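PDB 2V0P: type 2A phosphatase-associated protein 42 from Saccharomyces cerevisiae, which inhibits the PP2A-like phosphatase SIT4, associates with PP2A catalytic subunits and negatively regulates TOR signalling in response to the nitrogen source. Local coordinates for residues Phe114-Val128 with Leu203-Thr215. Residues are numbered along the deposited sequence; the frame is centred on the assembly and turned at random.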
# COMPACT_ATOMS: atom_id res chain seq x y z
N PHE A 114 15.90 3.58 18.90
CA PHE A 114 17.18 3.18 18.40
C PHE A 114 17.88 4.35 17.63
O PHE A 114 18.95 4.65 17.94
CB PHE A 114 17.07 1.94 17.57
CG PHE A 114 18.33 1.53 16.84
CD1 PHE A 114 19.53 1.25 17.54
CD2 PHE A 114 18.33 1.39 15.46
CE1 PHE A 114 20.68 0.89 16.88
CE2 PHE A 114 19.53 0.97 14.77
CZ PHE A 114 20.71 0.74 15.51
N LEU A 115 17.21 4.99 16.67
CA LEU A 115 17.78 6.06 15.89
C LEU A 115 18.04 7.27 16.75
O LEU A 115 19.04 7.95 16.61
CB LEU A 115 16.88 6.44 14.66
CG LEU A 115 16.55 5.31 13.71
CD1 LEU A 115 15.58 5.78 12.57
CD2 LEU A 115 17.72 4.58 13.09
N THR A 116 17.13 7.56 17.65
CA THR A 116 17.28 8.66 18.47
C THR A 116 18.57 8.47 19.36
O THR A 116 19.35 9.41 19.55
CB THR A 116 16.09 8.81 19.30
OG1 THR A 116 15.00 9.20 18.44
CG2 THR A 116 16.30 9.84 20.39
N LEU A 117 18.78 7.23 19.80
CA LEU A 117 19.92 6.87 20.63
C LEU A 117 21.19 7.06 19.83
O LEU A 117 22.12 7.65 20.35
CB LEU A 117 19.83 5.43 21.10
CG LEU A 117 20.97 4.90 22.01
CD1 LEU A 117 21.00 5.64 23.27
CD2 LEU A 117 20.72 3.47 22.26
N LEU A 118 21.22 6.60 18.58
CA LEU A 118 22.41 6.77 17.75
C LEU A 118 22.70 8.25 17.49
O LEU A 118 23.87 8.70 17.55
CB LEU A 118 22.34 6.02 16.43
CG LEU A 118 22.30 4.52 16.39
CD1 LEU A 118 22.09 4.08 14.95
CD2 LEU A 118 23.57 3.92 16.94
N GLN A 119 21.64 9.00 17.22
CA GLN A 119 21.72 10.44 17.11
C GLN A 119 22.29 11.09 18.39
O GLN A 119 23.08 12.01 18.33
CB GLN A 119 20.34 11.01 16.79
CG GLN A 119 20.34 12.49 16.42
CD GLN A 119 18.99 12.93 15.89
OE1 GLN A 119 18.02 13.08 16.64
NE2 GLN A 119 18.92 13.15 14.58
N ASP A 120 21.86 10.62 19.55
CA ASP A 120 22.36 11.13 20.82
C ASP A 120 23.89 10.89 20.98
O ASP A 120 24.60 11.68 21.62
CB ASP A 120 21.60 10.46 21.97
CG ASP A 120 20.21 11.02 22.15
OD1 ASP A 120 19.93 12.13 21.67
OD2 ASP A 120 19.39 10.34 22.80
N TYR A 121 24.37 9.80 20.38
CA TYR A 121 25.79 9.47 20.36
C TYR A 121 26.52 10.03 19.15
O TYR A 121 27.68 9.75 18.92
CB TYR A 121 25.99 7.98 20.47
CG TYR A 121 26.03 7.56 21.94
CD1 TYR A 121 24.85 7.30 22.65
CD2 TYR A 121 27.24 7.51 22.62
CE1 TYR A 121 24.90 6.95 24.01
CE2 TYR A 121 27.29 7.16 23.96
CZ TYR A 121 26.14 6.90 24.66
OH TYR A 121 26.24 6.55 25.98
N LYS A 122 25.81 10.84 18.39
CA LYS A 122 26.37 11.46 17.20
C LYS A 122 26.91 10.39 16.26
O LYS A 122 28.04 10.49 15.81
CB LYS A 122 27.44 12.49 17.60
CG LYS A 122 26.90 13.64 18.44
CD LYS A 122 27.83 14.86 18.41
CE LYS A 122 27.81 15.56 17.03
NZ LYS A 122 28.81 16.66 16.89
N LEU A 123 26.10 9.36 16.01
CA LEU A 123 26.47 8.26 15.14
C LEU A 123 25.61 8.16 13.89
O LEU A 123 25.91 7.43 12.98
CB LEU A 123 26.46 6.91 15.89
CG LEU A 123 27.63 6.63 16.84
CD1 LEU A 123 27.37 5.42 17.71
CD2 LEU A 123 28.91 6.48 16.03
N LEU A 124 24.57 8.96 13.82
CA LEU A 124 23.55 8.74 12.82
C LEU A 124 23.95 9.29 11.42
O LEU A 124 24.14 10.46 11.24
CB LEU A 124 22.20 9.27 13.33
CG LEU A 124 20.93 8.70 12.64
CD1 LEU A 124 20.89 7.18 12.68
CD2 LEU A 124 19.66 9.29 13.24
N ASP A 125 24.13 8.40 10.47
CA ASP A 125 24.19 8.73 9.05
C ASP A 125 23.24 9.90 8.72
O ASP A 125 22.08 9.88 9.10
CB ASP A 125 23.76 7.50 8.25
CG ASP A 125 24.14 7.58 6.78
OD1 ASP A 125 23.83 8.60 6.15
OD2 ASP A 125 24.73 6.61 6.26
N PRO A 126 23.73 10.93 8.02
CA PRO A 126 22.84 12.06 7.84
C PRO A 126 21.62 11.71 6.95
O PRO A 126 20.58 12.33 7.09
CB PRO A 126 23.73 13.11 7.23
CG PRO A 126 24.79 12.35 6.53
CD PRO A 126 25.02 11.13 7.33
N LEU A 127 21.74 10.71 6.09
CA LEU A 127 20.65 10.21 5.29
C LEU A 127 19.53 9.70 6.21
O LEU A 127 18.33 9.89 5.94
CB LEU A 127 21.14 9.09 4.39
CG LEU A 127 20.16 8.52 3.33
CD1 LEU A 127 20.88 7.92 2.15
CD2 LEU A 127 19.21 7.49 3.92
N VAL A 128 19.93 9.04 7.29
CA VAL A 128 18.94 8.46 8.19
C VAL A 128 18.42 9.54 9.07
O VAL A 128 17.23 9.58 9.35
CB VAL A 128 19.53 7.29 9.00
CG1 VAL A 128 18.51 6.76 10.04
CG2 VAL A 128 19.92 6.16 8.08
N LEU A 203 33.97 -3.12 13.31
CA LEU A 203 32.87 -3.99 12.99
C LEU A 203 31.56 -3.65 13.74
O LEU A 203 30.48 -3.62 13.14
CB LEU A 203 33.30 -5.44 13.20
CG LEU A 203 32.32 -6.59 13.13
CD1 LEU A 203 31.61 -6.56 11.79
CD2 LEU A 203 33.03 -7.93 13.35
N TYR A 204 31.65 -3.41 15.04
CA TYR A 204 30.53 -3.09 15.85
C TYR A 204 29.84 -1.80 15.45
O TYR A 204 28.63 -1.75 15.41
CB TYR A 204 30.89 -3.09 17.34
CG TYR A 204 31.28 -4.45 17.84
CD1 TYR A 204 30.96 -5.61 17.14
CD2 TYR A 204 31.92 -4.59 19.07
CE1 TYR A 204 31.32 -6.88 17.62
CE2 TYR A 204 32.28 -5.84 19.55
CZ TYR A 204 31.96 -6.98 18.84
OH TYR A 204 32.31 -8.22 19.36
N LEU A 205 30.62 -0.79 15.18
CA LEU A 205 30.17 0.48 14.68
C LEU A 205 29.54 0.35 13.30
O LEU A 205 28.58 0.99 13.08
CB LEU A 205 31.26 1.52 14.63
CG LEU A 205 31.74 1.93 16.04
CD1 LEU A 205 33.02 2.65 15.93
CD2 LEU A 205 30.69 2.77 16.75
N MSE A 206 30.17 -0.40 12.40
CA MSE A 206 29.64 -0.63 11.04
C MSE A 206 28.34 -1.42 11.14
O MSE A 206 27.42 -1.26 10.32
CB MSE A 206 30.65 -1.38 10.15
CG MSE A 206 30.27 -1.43 8.65
SE MSE A 206 30.21 0.38 7.89
CE MSE A 206 32.10 0.86 8.00
N ARG A 207 28.27 -2.31 12.11
CA ARG A 207 27.08 -3.07 12.28
C ARG A 207 25.91 -2.09 12.67
O ARG A 207 24.84 -2.11 12.05
CB ARG A 207 27.36 -4.24 13.22
CG ARG A 207 26.19 -5.08 13.58
CD ARG A 207 26.69 -6.33 14.27
NE ARG A 207 27.41 -7.17 13.32
CZ ARG A 207 28.40 -8.01 13.63
NH1 ARG A 207 28.83 -8.14 14.89
NH2 ARG A 207 28.96 -8.71 12.67
N LEU A 208 26.15 -1.18 13.60
CA LEU A 208 25.11 -0.21 13.95
C LEU A 208 24.71 0.61 12.70
O LEU A 208 23.56 0.91 12.48
CB LEU A 208 25.58 0.72 15.09
CG LEU A 208 25.72 -0.06 16.39
CD1 LEU A 208 26.33 0.89 17.45
CD2 LEU A 208 24.47 -0.64 16.94
N HIS A 209 25.71 0.96 11.90
CA HIS A 209 25.49 1.74 10.70
C HIS A 209 24.47 1.00 9.79
O HIS A 209 23.57 1.62 9.35
CB HIS A 209 26.83 1.98 9.99
CG HIS A 209 26.78 3.11 9.01
ND1 HIS A 209 27.92 3.76 8.57
CD2 HIS A 209 25.73 3.74 8.44
CE1 HIS A 209 27.56 4.71 7.72
NE2 HIS A 209 26.25 4.72 7.63
N HIS A 210 24.62 -0.30 9.62
CA HIS A 210 23.85 -1.09 8.70
C HIS A 210 22.46 -1.15 9.31
O HIS A 210 21.51 -0.92 8.62
CB HIS A 210 24.48 -2.46 8.52
CG HIS A 210 23.56 -3.49 7.97
ND1 HIS A 210 23.15 -4.58 8.69
CD2 HIS A 210 22.93 -3.56 6.77
CE1 HIS A 210 22.30 -5.30 7.96
NE2 HIS A 210 22.16 -4.70 6.80
N PHE A 211 22.41 -1.37 10.64
CA PHE A 211 21.13 -1.35 11.36
C PHE A 211 20.29 -0.08 11.18
O PHE A 211 19.06 -0.17 10.97
CB PHE A 211 21.34 -1.70 12.82
CG PHE A 211 21.90 -3.05 13.04
CD1 PHE A 211 21.88 -4.01 12.08
CD2 PHE A 211 22.40 -3.40 14.33
CE1 PHE A 211 22.37 -5.32 12.33
CE2 PHE A 211 22.88 -4.65 14.59
CZ PHE A 211 22.88 -5.62 13.61
N SER A 212 20.91 1.09 11.23
CA SER A 212 20.22 2.32 11.08
C SER A 212 19.62 2.45 9.66
O SER A 212 18.50 2.93 9.53
CB SER A 212 21.13 3.52 11.40
OG SER A 212 21.98 3.76 10.32
N LEU A 213 20.32 1.98 8.65
CA LEU A 213 19.79 1.99 7.31
C LEU A 213 18.62 0.95 7.20
O LEU A 213 17.59 1.33 6.75
CB LEU A 213 20.88 1.78 6.29
CG LEU A 213 21.81 3.03 6.27
CD1 LEU A 213 23.14 2.61 5.80
CD2 LEU A 213 21.26 4.13 5.33
N ASP A 214 18.82 -0.29 7.64
CA ASP A 214 17.81 -1.31 7.65
C ASP A 214 16.55 -0.80 8.30
O ASP A 214 15.50 -1.02 7.79
CB ASP A 214 18.28 -2.56 8.45
CG ASP A 214 17.33 -3.77 8.29
OD1 ASP A 214 17.01 -4.11 7.12
OD2 ASP A 214 16.91 -4.37 9.31
N THR A 215 16.68 -0.08 9.41
CA THR A 215 15.58 0.51 10.20
C THR A 215 14.64 1.35 9.35
O THR A 215 13.43 1.25 9.48
CB THR A 215 16.15 1.32 11.42
OG1 THR A 215 16.74 0.39 12.29
CG2 THR A 215 15.10 2.08 12.22
O HOH W 1 24.13 5.54 11.22
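Phe-114 plugs into helix 199-231 as a knob in a hole formed by Leu-208, Phe-211, Ser-212 and Thr-215, in the TPR-like helical fold of this N-terminal domain. With CG anti to the backbone N (chi1 172°), the ring of Phe-114 reaches helix 199-231, Phe-114 CZ lying 3.7 Å from Phe-211 CB and the ring edge meeting Leu-208 CD2. Packing is tight here: Leu-115 and Thr-215 touch tip to tip, and Leu-118 CD1 sits 3.7 Å from Ser-212 CB. Tyr-77 completes the aromatic cluster, meeting the rings of Phe-114 and Phe-211. Toward Leu-123 the contact loosens; Leu-123 CD2 reaches Leu-205 CD2 at 4.2 Å, both residues partly exposed. The Schellman motif that ends helix 93-120 is closed by Leu-123 N on Leu-118 O, and Asp-125 then N-caps helix 126-133 through OD1. Asp-125 OD2 accepts a nearly straight hydrogen bond (172°) from His-209 NE2 at 2.8 Å, in the imidazole plane, and also forms a salt bridge with Arg-172. Replacing this aspartate with alanine is likely to leave His-209 and Arg-172 without their shared carboxylate and the start of helix 126-133 without its side-chain cap. Beside this pair, a water accepts from Asp-125 N at 3.0 Å and donates to Ser-212 OG, which in turn donates to His-209 O.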